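Local atomic coordinates of collagen adhesin (Staphylococcus aureus, PDB entry 2F68), a protein that binds collagen at the staphylococcal surface, probably by wrapping two linked Ig-like domains around the triple helix in a "collagen hug". Residues I52-P57 against D88-T93; S68-L73 against Q82-P87; E109-G114 against N297-A302. All blocks are in the same frame, centred on the assembly; numbering follows the deposited sequence.

Contact 1: residues I52-P57 against D88-T93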
ATOM      1  N   ILE A  52      -7.881 -18.297  14.812  1.00 22.49           N
ATOM      2  CA  ILE A  52      -9.015 -17.413  14.561  1.00 20.37           C
ATOM      3  C   ILE A  52      -8.854 -16.774  13.181  1.00 20.97           C
ATOM      4  O   ILE A  52      -7.838 -16.132  12.901  1.00 20.55           O
ATOM      5  CB  ILE A  52      -9.137 -16.317  15.651  1.00 19.46           C
ATOM      6  CG1 ILE A  52      -9.439 -16.945  17.017  1.00 21.68           C
ATOM      7  CG2 ILE A  52     -10.211 -15.298  15.273  1.00 20.69           C
ATOM      8  CD1 ILE A  52      -9.143 -16.043  18.206  1.00 20.57           C
ATOM      9  N   LYS A  53      -9.858 -16.955  12.327  1.00 21.14           N
ATOM     10  CA  LYS A  53      -9.810 -16.451  10.954  1.00 22.12           C
ATOM     11  C   LYS A  53     -10.702 -15.232  10.731  1.00 21.55           C
ATOM     12  O   LYS A  53     -11.840 -15.184  11.207  1.00 20.64           O
ATOM     13  CB  LYS A  53     -10.181 -17.555   9.960  1.00 22.20           C
ATOM     14  CG  LYS A  53      -9.086 -18.585   9.726  1.00 27.20           C
ATOM     15  CD  LYS A  53      -9.496 -19.587   8.658  1.00 33.49           C
ATOM     16  CE  LYS A  53      -8.363 -20.544   8.333  1.00 38.26           C
ATOM     17  NZ  LYS A  53      -8.754 -21.535   7.294  1.00 42.90           N
ATOM     18  N   VAL A  54     -10.167 -14.252  10.007  1.00 20.47           N
ATOM     19  CA  VAL A  54     -10.922 -13.071   9.592  1.00 20.21           C
ATOM     20  C   VAL A  54     -11.018 -13.069   8.065  1.00 20.65           C
ATOM     21  O   VAL A  54     -10.009 -12.926   7.369  1.00 20.01           O
ATOM     22  CB  VAL A  54     -10.274 -11.755  10.103  1.00 19.35           C
ATOM     23  CG1 VAL A  54     -11.096 -10.545   9.675  1.00 18.73           C
ATOM     24  CG2 VAL A  54     -10.122 -11.777  11.621  1.00 20.06           C
ATOM     25  N   ALA A  55     -12.237 -13.239   7.557  1.00 19.15           N
ATOM     26  CA  ALA A  55     -12.472 -13.387   6.120  1.00 20.37           C
ATOM     27  C   ALA A  55     -13.178 -12.182   5.498  1.00 19.66           C
ATOM     28  O   ALA A  55     -13.955 -11.492   6.162  1.00 18.79           O
ATOM     29  CB  ALA A  55     -13.256 -14.666   5.843  1.00 20.49           C
ATOM     30  N   TRP A  56     -12.898 -11.949   4.217  1.00 20.18           N
ATOM     31  CA  TRP A  56     -13.486 -10.848   3.452  1.00 20.10           C
ATOM     32  C   TRP A  56     -13.528 -11.185   1.955  1.00 20.97           C
ATOM     33  O   TRP A  56     -12.778 -12.054   1.502  1.00 21.13           O
ATOM     34  CB  TRP A  56     -12.705  -9.547   3.688  1.00 19.73           C
ATOM     35  CG  TRP A  56     -11.215  -9.681   3.549  1.00 18.35           C
ATOM     36  CD1 TRP A  56     -10.512  -9.896   2.397  1.00 17.92           C
ATOM     37  CD2 TRP A  56     -10.243  -9.592   4.599  1.00 19.58           C
ATOM     38  NE1 TRP A  56      -9.166  -9.954   2.665  1.00 20.48           N
ATOM     39  CE2 TRP A  56      -8.973  -9.769   4.008  1.00 19.43           C
ATOM     40  CE3 TRP A  56     -10.325  -9.382   5.982  1.00 20.84           C
ATOM     41  CZ2 TRP A  56      -7.789  -9.744   4.754  1.00 19.80           C
ATOM     42  CZ3 TRP A  56      -9.147  -9.358   6.723  1.00 19.46           C
ATOM     43  CH2 TRP A  56      -7.896  -9.538   6.105  1.00 19.79           C
ATOM     44  N   PRO A  57     -14.409 -10.508   1.183  1.00 21.17           N
ATOM     45  CA  PRO A  57     -14.473 -10.741  -0.264  1.00 20.65           C
ATOM     46  C   PRO A  57     -13.166 -10.395  -0.981  1.00 21.21           C
ATOM     47  O   PRO A  57     -12.600  -9.320  -0.763  1.00 18.45           O
ATOM     48  CB  PRO A  57     -15.603  -9.810  -0.725  1.00 20.96           C
ATOM     49  CG  PRO A  57     -15.730  -8.789   0.350  1.00 20.85           C
ATOM     50  CD  PRO A  57     -15.406  -9.510   1.615  1.00 21.37           C
ATOM     51  N   ASP A  88      -5.588 -11.775   1.370  1.00 20.91           N
ATOM     52  CA  ASP A  88      -6.794 -12.586   1.209  1.00 20.78           C
ATOM     53  C   ASP A  88      -7.400 -13.081   2.525  1.00 20.42           C
ATOM     54  O   ASP A  88      -8.510 -13.619   2.535  1.00 20.63           O
ATOM     55  CB  ASP A  88      -6.523 -13.768   0.268  1.00 22.00           C
ATOM     56  CG  ASP A  88      -6.211 -13.331  -1.157  1.00 22.40           C
ATOM     57  OD1 ASP A  88      -6.649 -12.233  -1.569  1.00 22.73           O
ATOM     58  OD2 ASP A  88      -5.526 -14.093  -1.873  1.00 26.88           O
ATOM     59  N   GLY A  89      -6.679 -12.896   3.630  1.00 19.13           N
ATOM     60  CA  GLY A  89      -7.162 -13.322   4.945  1.00 20.94           C
ATOM     61  C   GLY A  89      -6.264 -12.953   6.111  1.00 21.58           C
ATOM     62  O   GLY A  89      -5.090 -12.632   5.928  1.00 20.77           O
ATOM     63  N   ALA A  90      -6.829 -13.000   7.316  1.00 20.34           N
ATOM     64  CA  ALA A  90      -6.083 -12.748   8.546  1.00 21.05           C
ATOM     65  C   ALA A  90      -6.257 -13.914   9.515  1.00 21.06           C
ATOM     66  O   ALA A  90      -7.380 -14.353   9.773  1.00 21.69           O
ATOM     67  CB  ALA A  90      -6.532 -11.442   9.186  1.00 19.83           C
ATOM     68  N   THR A  91      -5.142 -14.409  10.048  1.00 21.61           N
ATOM     69  CA  THR A  91      -5.155 -15.594  10.907  1.00 23.08           C
ATOM     70  C   THR A  91      -4.437 -15.353  12.237  1.00 22.98           C
ATOM     71  O   THR A  91      -3.301 -14.870  12.264  1.00 23.41           O
ATOM     72  CB  THR A  91      -4.542 -16.823  10.187  1.00 24.16           C
ATOM     73  OG1 THR A  91      -5.054 -16.905   8.850  1.00 23.00           O
ATOM     74  CG2 THR A  91      -4.874 -18.115  10.929  1.00 26.93           C
ATOM     75  N   ILE A  92      -5.117 -15.692  13.330  1.00 22.55           N
ATOM     76  CA  ILE A  92      -4.550 -15.609  14.676  1.00 23.76           C
ATOM     77  C   ILE A  92      -4.242 -17.017  15.176  1.00 24.63           C
ATOM     78  O   ILE A  92      -5.154 -17.789  15.477  1.00 23.60           O
ATOM     79  CB  ILE A  92      -5.521 -14.909  15.673  1.00 24.75           C
ATOM     80  CG1 ILE A  92      -6.053 -13.579  15.103  1.00 27.96           C
ATOM     81  CG2 ILE A  92      -4.865 -14.732  17.054  1.00 23.64           C
ATOM     82  CD1 ILE A  92      -4.993 -12.495  14.861  1.00 36.44           C
ATOM     83  N   THR A  93      -2.954 -17.345  15.263  1.00 24.78           N
ATOM     84  CA  THR A  93      -2.521 -18.683  15.671  1.00 25.58           C
ATOM     85  C   THR A  93      -1.876 -18.662  17.056  1.00 26.44           C
ATOM     86  O   THR A  93      -0.969 -17.867  17.315  1.00 27.44           O
ATOM     87  CB  THR A  93      -1.546 -19.303  14.640  1.00 27.01           C
ATOM     88  OG1 THR A  93      -2.057 -19.109  13.315  1.00 29.10           O
ATOM     89  CG2 THR A  93      -1.363 -20.797  14.891  1.00 29.31           C
TER
HETATM   90  O   HOH W   1     -11.218 -13.811   2.917  1.00 22.43           O

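Contact 2: residues S68-L73 against Q82-P87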
ATOM      1  N   SER A  68      -0.026  -6.754   4.278  1.00 25.54           N
ATOM      2  CA  SER A  68       0.799  -7.828   4.841  1.00 26.09           C
ATOM      3  C   SER A  68       1.566  -7.410   6.096  1.00 26.24           C
ATOM      4  O   SER A  68       2.516  -6.629   6.023  1.00 25.84           O
ATOM      5  CB  SER A  68       1.760  -8.378   3.782  1.00 25.54           C
ATOM      6  OG  SER A  68       1.052  -8.930   2.686  1.00 30.84           O
ATOM      7  N   LYS A  69       1.138  -7.936   7.242  1.00 25.87           N
ATOM      8  CA  LYS A  69       1.774  -7.648   8.529  1.00 25.84           C
ATOM      9  C   LYS A  69       1.814  -8.877   9.435  1.00 25.78           C
ATOM     10  O   LYS A  69       0.924  -9.729   9.384  1.00 23.24           O
ATOM     11  CB  LYS A  69       1.057  -6.495   9.245  1.00 25.54           C
ATOM     12  CG  LYS A  69       1.432  -5.097   8.755  1.00 29.84           C
ATOM     13  CD  LYS A  69       2.784  -4.647   9.297  1.00 32.99           C
ATOM     14  CE  LYS A  69       3.144  -3.257   8.795  1.00 31.81           C
ATOM     15  NZ  LYS A  69       4.464  -2.805   9.316  1.00 34.07           N
ATOM     16  N   THR A  70       2.856  -8.956  10.260  1.00 25.32           N
ATOM     17  CA  THR A  70       3.004 -10.029  11.240  1.00 26.87           C
ATOM     18  C   THR A  70       3.249  -9.436  12.630  1.00 27.66           C
ATOM     19  O   THR A  70       4.336  -8.926  12.917  1.00 26.14           O
ATOM     20  CB  THR A  70       4.142 -11.007  10.855  1.00 27.63           C
ATOM     21  OG1 THR A  70       3.999 -11.400   9.485  1.00 28.06           O
ATOM     22  CG2 THR A  70       4.114 -12.249  11.739  1.00 27.46           C
ATOM     23  N   VAL A  71       2.225  -9.500  13.480  1.00 27.45           N
ATOM     24  CA  VAL A  71       2.282  -8.917  14.823  1.00 28.88           C
ATOM     25  C   VAL A  71       2.166 -10.006  15.895  1.00 28.93           C
ATOM     26  O   VAL A  71       1.189 -10.755  15.912  1.00 27.93           O
ATOM     27  CB  VAL A  71       1.179  -7.841  15.032  1.00 29.06           C
ATOM     28  CG1 VAL A  71       1.351  -7.137  16.374  1.00 29.82           C
ATOM     29  CG2 VAL A  71       1.195  -6.821  13.901  1.00 33.11           C
ATOM     30  N   PRO A  72       3.169 -10.100  16.791  1.00 30.09           N
ATOM     31  CA  PRO A  72       3.150 -11.112  17.848  1.00 29.40           C
ATOM     32  C   PRO A  72       2.188 -10.785  18.993  1.00 28.97           C
ATOM     33  O   PRO A  72       1.965  -9.612  19.305  1.00 26.99           O
ATOM     34  CB  PRO A  72       4.595 -11.114  18.353  1.00 29.09           C
ATOM     35  CG  PRO A  72       5.088  -9.740  18.086  1.00 31.14           C
ATOM     36  CD  PRO A  72       4.386  -9.267  16.844  1.00 29.58           C
ATOM     37  N   LEU A  73       1.626 -11.829  19.598  1.00 29.66           N
ATOM     38  CA  LEU A  73       0.771 -11.699  20.775  1.00 30.53           C
ATOM     39  C   LEU A  73       1.591 -12.052  22.013  1.00 31.08           C
ATOM     40  O   LEU A  73       2.009 -13.199  22.179  1.00 29.30           O
ATOM     41  CB  LEU A  73      -0.453 -12.621  20.661  1.00 30.07           C
ATOM     42  CG  LEU A  73      -1.684 -12.278  19.802  1.00 32.17           C
ATOM     43  CD1 LEU A  73      -2.443 -11.076  20.363  1.00 31.99           C
ATOM     44  CD2 LEU A  73      -1.356 -12.069  18.328  1.00 33.14           C
ATOM     45  N   GLN A  82       0.345 -15.287  17.420  1.00 28.08           N
ATOM     46  CA  GLN A  82       0.827 -14.519  16.273  1.00 28.61           C
ATOM     47  C   GLN A  82      -0.320 -14.082  15.361  1.00 26.41           C
ATOM     48  O   GLN A  82      -1.215 -14.872  15.050  1.00 26.17           O
ATOM     49  CB  GLN A  82       1.856 -15.331  15.478  1.00 29.36           C
ATOM     50  CG  GLN A  82       2.732 -14.502  14.546  1.00 32.53           C
ATOM     51  CD  GLN A  82       3.722 -15.344  13.759  1.00 32.32           C
ATOM     52  OE1 GLN A  82       3.349 -16.322  13.109  1.00 36.16           O
ATOM     53  NE2 GLN A  82       4.992 -14.960  13.808  1.00 38.70           N
ATOM     54  N   ALA A  83      -0.278 -12.819  14.942  1.00 25.07           N
ATOM     55  CA  ALA A  83      -1.264 -12.261  14.022  1.00 24.22           C
ATOM     56  C   ALA A  83      -0.668 -12.110  12.624  1.00 24.07           C
ATOM     57  O   ALA A  83       0.175 -11.242  12.391  1.00 24.53           O
ATOM     58  CB  ALA A  83      -1.776 -10.920  14.535  1.00 23.43           C
ATOM     59  N   VAL A  84      -1.109 -12.964  11.704  1.00 23.09           N
ATOM     60  CA  VAL A  84      -0.625 -12.934  10.325  1.00 23.96           C
ATOM     61  C   VAL A  84      -1.715 -12.405   9.392  1.00 23.87           C
ATOM     62  O   VAL A  84      -2.755 -13.043   9.208  1.00 24.12           O
ATOM     63  CB  VAL A  84      -0.129 -14.328   9.851  1.00 24.04           C
ATOM     64  CG1 VAL A  84       0.369 -14.268   8.410  1.00 23.16           C
ATOM     65  CG2 VAL A  84       0.972 -14.848  10.769  1.00 26.38           C
ATOM     66  N   ILE A  85      -1.466 -11.230   8.818  1.00 23.22           N
ATOM     67  CA  ILE A  85      -2.408 -10.595   7.898  1.00 22.65           C
ATOM     68  C   ILE A  85      -1.900 -10.721   6.461  1.00 22.69           C
ATOM     69  O   ILE A  85      -0.760 -10.365   6.161  1.00 20.87           O
ATOM     70  CB  ILE A  85      -2.670  -9.099   8.258  1.00 21.82           C
ATOM     71  CG1 ILE A  85      -3.140  -8.947   9.709  1.00 22.18           C
ATOM     72  CG2 ILE A  85      -3.702  -8.483   7.320  1.00 22.92           C
ATOM     73  CD1 ILE A  85      -2.036  -8.613  10.700  1.00 24.35           C
ATOM     74  N   THR A  86      -2.756 -11.249   5.588  1.00 21.46           N
ATOM     75  CA  THR A  86      -2.449 -11.406   4.166  1.00 21.19           C
ATOM     76  C   THR A  86      -3.543 -10.746   3.314  1.00 21.65           C
ATOM     77  O   THR A  86      -4.656 -10.535   3.803  1.00 20.25           O
ATOM     78  CB  THR A  86      -2.299 -12.900   3.772  1.00 22.34           C
ATOM     79  OG1 THR A  86      -3.438 -13.642   4.227  1.00 22.44           O
ATOM     80  CG2 THR A  86      -1.030 -13.498   4.371  1.00 23.06           C
ATOM     81  N   PRO A  87      -3.231 -10.410   2.042  1.00 21.12           N
ATOM     82  CA  PRO A  87      -4.193  -9.777   1.125  1.00 21.60           C
ATOM     83  C   PRO A  87      -5.529 -10.509   0.956  1.00 21.17           C
ATOM     84  O   PRO A  87      -6.490  -9.919   0.455  1.00 21.75           O
ATOM     85  CB  PRO A  87      -3.441  -9.756  -0.209  1.00 22.62           C
ATOM     86  CG  PRO A  87      -2.016  -9.729   0.172  1.00 20.34           C
ATOM     87  CD  PRO A  87      -1.916 -10.586   1.396  1.00 21.84           C
TER

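Contact 3: residues E109-G114 against N297-A302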
ATOM      1  N   GLU A 109      -5.858  -5.679  15.664  1.00 20.94           N
ATOM      2  CA  GLU A 109      -6.159  -4.469  14.904  1.00 21.12           C
ATOM      3  C   GLU A 109      -5.217  -4.334  13.709  1.00 21.86           C
ATOM      4  O   GLU A 109      -3.995  -4.333  13.871  1.00 22.39           O
ATOM      5  CB  GLU A 109      -6.068  -3.237  15.812  1.00 20.55           C
ATOM      6  CG  GLU A 109      -6.847  -2.028  15.312  1.00 22.72           C
ATOM      7  CD  GLU A 109      -6.821  -0.859  16.286  1.00 28.50           C
ATOM      8  OE1 GLU A 109      -5.744  -0.560  16.845  1.00 30.18           O
ATOM      9  OE2 GLU A 109      -7.883  -0.230  16.483  1.00 30.65           O
ATOM     10  N   PHE A 110      -5.795  -4.228  12.514  1.00 22.40           N
ATOM     11  CA  PHE A 110      -5.025  -4.136  11.270  1.00 21.12           C
ATOM     12  C   PHE A 110      -5.756  -3.333  10.193  1.00 22.75           C
ATOM     13  O   PHE A 110      -6.983  -3.227  10.213  1.00 22.48           O
ATOM     14  CB  PHE A 110      -4.659  -5.535  10.746  1.00 21.63           C
ATOM     15  CG  PHE A 110      -5.840  -6.454  10.566  1.00 19.68           C
ATOM     16  CD1 PHE A 110      -6.533  -6.492   9.359  1.00 21.80           C
ATOM     17  CD2 PHE A 110      -6.251  -7.292  11.601  1.00 20.56           C
ATOM     18  CE1 PHE A 110      -7.624  -7.342   9.189  1.00 20.63           C
ATOM     19  CE2 PHE A 110      -7.340  -8.145  11.439  1.00 19.99           C
ATOM     20  CZ  PHE A 110      -8.027  -8.170  10.230  1.00 19.30           C
ATOM     21  N   GLU A 111      -4.991  -2.777   9.256  1.00 23.20           N
ATOM     22  CA  GLU A 111      -5.543  -1.957   8.175  1.00 23.35           C
ATOM     23  C   GLU A 111      -5.715  -2.748   6.880  1.00 21.73           C
ATOM     24  O   GLU A 111      -4.882  -3.592   6.542  1.00 21.07           O
ATOM     25  CB  GLU A 111      -4.662  -0.730   7.925  1.00 23.33           C
ATOM     26  CG  GLU A 111      -4.644   0.280   9.069  1.00 25.94           C
ATOM     27  CD  GLU A 111      -3.759   1.486   8.790  1.00 26.64           C
ATOM     28  OE1 GLU A 111      -4.008   2.552   9.393  1.00 32.21           O
ATOM     29  OE2 GLU A 111      -2.817   1.376   7.975  1.00 29.75           O
ATOM     30  N   VAL A 112      -6.805  -2.468   6.166  1.00 21.87           N
ATOM     31  CA  VAL A 112      -7.097  -3.108   4.879  1.00 21.26           C
ATOM     32  C   VAL A 112      -7.423  -2.071   3.798  1.00 22.45           C
ATOM     33  O   VAL A 112      -7.738  -0.919   4.109  1.00 22.26           O
ATOM     34  CB  VAL A 112      -8.255  -4.147   4.979  1.00 21.06           C
ATOM     35  CG1 VAL A 112      -7.891  -5.293   5.919  1.00 19.05           C
ATOM     36  CG2 VAL A 112      -9.561  -3.485   5.410  1.00 19.46           C
ATOM     37  N   GLN A 113      -7.346  -2.488   2.536  1.00 21.93           N
ATOM     38  CA  GLN A 113      -7.674  -1.621   1.404  1.00 23.14           C
ATOM     39  C   GLN A 113      -8.951  -2.092   0.709  1.00 22.60           C
ATOM     40  O   GLN A 113      -9.093  -3.274   0.388  1.00 22.75           O
ATOM     41  CB  GLN A 113      -6.512  -1.571   0.407  1.00 23.27           C
ATOM     42  CG  GLN A 113      -6.624  -0.461  -0.637  1.00 25.41           C
ATOM     43  CD  GLN A 113      -5.477  -0.460  -1.634  1.00 25.93           C
ATOM     44  OE1 GLN A 113      -4.998  -1.515  -2.057  1.00 31.47           O
ATOM     45  NE2 GLN A 113      -5.036   0.731  -2.023  1.00 28.90           N
ATOM     46  N   GLY A 114      -9.872  -1.159   0.483  1.00 20.87           N
ATOM     47  CA  GLY A 114     -11.145  -1.459  -0.168  1.00 22.65           C
ATOM     48  C   GLY A 114     -11.192  -0.997  -1.612  1.00 24.48           C
ATOM     49  O   GLY A 114     -10.807   0.132  -1.924  1.00 23.40           O
ATOM     50  N   ASN A 297       2.477   4.928   6.471  1.00 26.72           N
ATOM     51  CA  ASN A 297       2.827   3.546   6.787  1.00 27.53           C
ATOM     52  C   ASN A 297       1.647   2.789   7.391  1.00 27.85           C
ATOM     53  O   ASN A 297       0.786   3.385   8.043  1.00 27.14           O
ATOM     54  CB  ASN A 297       4.028   3.506   7.737  1.00 27.56           C
ATOM     55  CG  ASN A 297       4.752   2.165   7.724  1.00 30.46           C
ATOM     56  OD1 ASN A 297       4.461   1.288   6.908  1.00 32.04           O
ATOM     57  ND2 ASN A 297       5.707   2.006   8.634  1.00 31.10           N
ATOM     58  N   ILE A 298       1.619   1.477   7.171  1.00 28.66           N
ATOM     59  CA  ILE A 298       0.518   0.631   7.631  1.00 29.65           C
ATOM     60  C   ILE A 298       0.605   0.349   9.131  1.00 29.07           C
ATOM     61  O   ILE A 298       1.656  -0.043   9.642  1.00 29.52           O
ATOM     62  CB  ILE A 298       0.442  -0.703   6.828  1.00 29.53           C
ATOM     63  CG1 ILE A 298       0.280  -0.436   5.321  1.00 30.60           C
ATOM     64  CG2 ILE A 298      -0.670  -1.613   7.362  1.00 30.70           C
ATOM     65  CD1 ILE A 298      -0.892   0.477   4.934  1.00 32.88           C
ATOM     66  N   ASN A 299      -0.514   0.560   9.821  1.00 29.67           N
ATOM     67  CA  ASN A 299      -0.615   0.313  11.256  1.00 30.69           C
ATOM     68  C   ASN A 299      -1.249  -1.042  11.557  1.00 29.39           C
ATOM     69  O   ASN A 299      -2.333  -1.355  11.056  1.00 28.54           O
ATOM     70  CB  ASN A 299      -1.415   1.429  11.939  1.00 31.37           C
ATOM     71  CG  ASN A 299      -0.814   2.808  11.715  1.00 36.64           C
ATOM     72  OD1 ASN A 299       0.400   2.997  11.811  1.00 39.29           O
ATOM     73  ND2 ASN A 299      -1.670   3.780  11.422  1.00 36.99           N
ATOM     74  N   ALA A 300      -0.563  -1.839  12.372  1.00 29.36           N
ATOM     75  CA  ALA A 300      -1.060  -3.148  12.789  1.00 28.59           C
ATOM     76  C   ALA A 300      -0.614  -3.475  14.212  1.00 29.04           C
ATOM     77  O   ALA A 300       0.584  -3.509  14.505  1.00 28.03           O
ATOM     78  CB  ALA A 300      -0.606  -4.230  11.817  1.00 27.98           C
ATOM     79  N   ASN A 301      -1.589  -3.706  15.088  1.00 27.17           N
ATOM     80  CA  ASN A 301      -1.328  -3.995  16.498  1.00 28.01           C
ATOM     81  C   ASN A 301      -2.154  -5.166  17.022  1.00 27.66           C
ATOM     82  O   ASN A 301      -3.282  -5.389  16.576  1.00 27.43           O
ATOM     83  CB  ASN A 301      -1.588  -2.753  17.359  1.00 28.75           C
ATOM     84  CG  ASN A 301      -0.636  -1.609  17.047  1.00 35.79           C
ATOM     85  OD1 ASN A 301       0.581  -1.794  16.977  1.00 44.21           O
ATOM     86  ND2 ASN A 301      -1.188  -0.415  16.869  1.00 40.85           N
ATOM     87  N   ALA A 302      -1.584  -5.907  17.969  1.00 26.87           N
ATOM     88  CA  ALA A 302      -2.267  -7.038  18.594  1.00 25.91           C
ATOM     89  C   ALA A 302      -1.883  -7.174  20.065  1.00 26.69           C
ATOM     90  O   ALA A 302      -0.698  -7.176  20.410  1.00 26.37           O
ATOM     91  CB  ALA A 302      -1.969  -8.326  17.836  1.00 25.78           C
TER
HETATM   92  O   HOH W   2      -1.807   3.692   6.917  1.00 39.67           O

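Contact 1: residues I52-P57 against D88-T93
Residues Ile52-Val54 run antiparallel to Ala90-Ile92, with strand axes 4.7 Å apart, and four backbone hydrogen bonds join the hydrogen-bonded pairs Ile52-Ile92 and Val54-Ala90. Between them, Lys53 and Thr91 form the non-hydrogen-bonded pair on the opposite face. The side chains of the hydrogen-bonded pairs meet at their CB atoms: Ile52 CB lies 3.9 Å from Ile92 CB, and Val54 CB is just as near to Ala90 CB. Past the end of the regular pairing, Trp56 takes over the contact. With CG set between its backbone N and carbonyl carbon (chi1 49°), the indole swings back across the gap toward the Asp88-Ala90 backbone. One ring face carries Gly89 CA 3.5 Å above its plane, near the rim, while CH2 reaches Ala90 CB at 3.9 Å. A water bridges the widening strands, accepting from Trp56 N at 2.8 Å and donating to Asp88 O at 2.7 Å. The face bearing Ile52, Val54 and Ile92 packs on Met37 of strand 31-40, and Phe110 of strand 104-116 touches Val54 and Ala90. Farther along, Ala55 bonds through its backbone to Thr131 of strand 127-132, while strand 78-86 flanks Thr91 and Thr93 on the other side.

Contact 2: residues S68-L73 against Q82-P87
Thr70 CG2 overlaps the end of Gln82, two residues along the strand from Val84, its direct partner, touching NE2 at 3.5 Å as the two side chains cross at a slant. With OG1 beside the backbone N (chi1 -49°), the methyl CG2 of Thr70 is left anti to that N and faces Gln82, which reaches it with an extended chain whose CG and CD also lie alongside. Val84 CG2 borders the same methyl. Ala83 CB is 3.3 Å from Val71 O, and on the face it shares with Val71 it lies 4.0 Å from Leu73 CD2; the leucine end turns back over the Gln82-Ala83 backbone. Ile85 bends at chi2 (96°, far from a staggered value), which brings CD1 to 4.0 Å from Lys69 CB and close over Lys69 O. The backbones form an antiparallel beta hairpin with hydrogen-bonded pairs Lys69-Ile85 and Val71-Ala83. Its bonds are uneven: Ala83 N to Val71 O is short at 2.7 Å, whereas Lys69 N to Ile85 O stretches to 3.3 Å near the open end. There Ser68 OG rests 3.6 Å from Pro87 CD while its hydrogen bond goes to Pro161 O in a nearby loop. Strand 89-94 continues the sheet beyond 82-86, and the face with Val71 and Leu73 packs on strand 300-307, where it meets Ala300, Ala302 and Ile304.

Contact 3: residues E109-G114 against N297-A302
Glu111 and Asn299 lie side by side and point the same way, their carboxylate and amide planes turned 53° apart. The glutamate chain runs extended beyond CG, placing its carboxylate against the backbone of 297-299. Asn299 N donates to Glu111 OE2 at 3.1 Å in a straight bond that arrives from well above the carboxylate plane (79° out of it). The neighbouring oxygen, Glu111 OE1, takes only a weak bond from Asn299 ND2, 3.3 Å long. Ile298 supplies an apolar flank, its CD1 lying 3.7 Å from Glu111 OE2, and a water donates both to that oxygen and to Asn297 O. Farther along, the side-chain link gives way to true strand pairing: Glu109 N binds Asn301 O at 2.7 Å, and Asn301 N returns a bond to Glu109 O at 2.8 Å. Beside this pair, Phe110 CB and Ala300 CB approach to 4.4 Å, but the phenyl ring itself leads away. The carboxylate thus substitutes for a strand partner where the backbones diverge. Two donors on OE2, Asn299 N and the water, with a weak third on OE1, would favour the ionised form, whose charge probably strengthens the bond from the Asn299 backbone N-H.

All three contacts belong to one large mixed sheet of the N-terminal Ig-like domain. Contacts 1 and 2, with centres about 10 Å apart, are joined where strands 89-94 and 78-86 run side by side: Thr91 N probably bonds to Val84 O at 2.9 Å, so strands 50-54, 89-94, 78-86 and 62-75 lie in succession. Contact 3 is about 13 Å from contact 1, centre to centre, and the packing of Trp56 CZ3 on Phe110 CE1 at 3.5 Å joins them. The centre of contact 3 is about 9 Å from that of contact 2; Val71 CG2 meets Ala300 O at 3.4 Å. Strand 300-307, following the second domain but pairing in the first's sheet, is consistent with a C-terminal latch as in the collagen hug model.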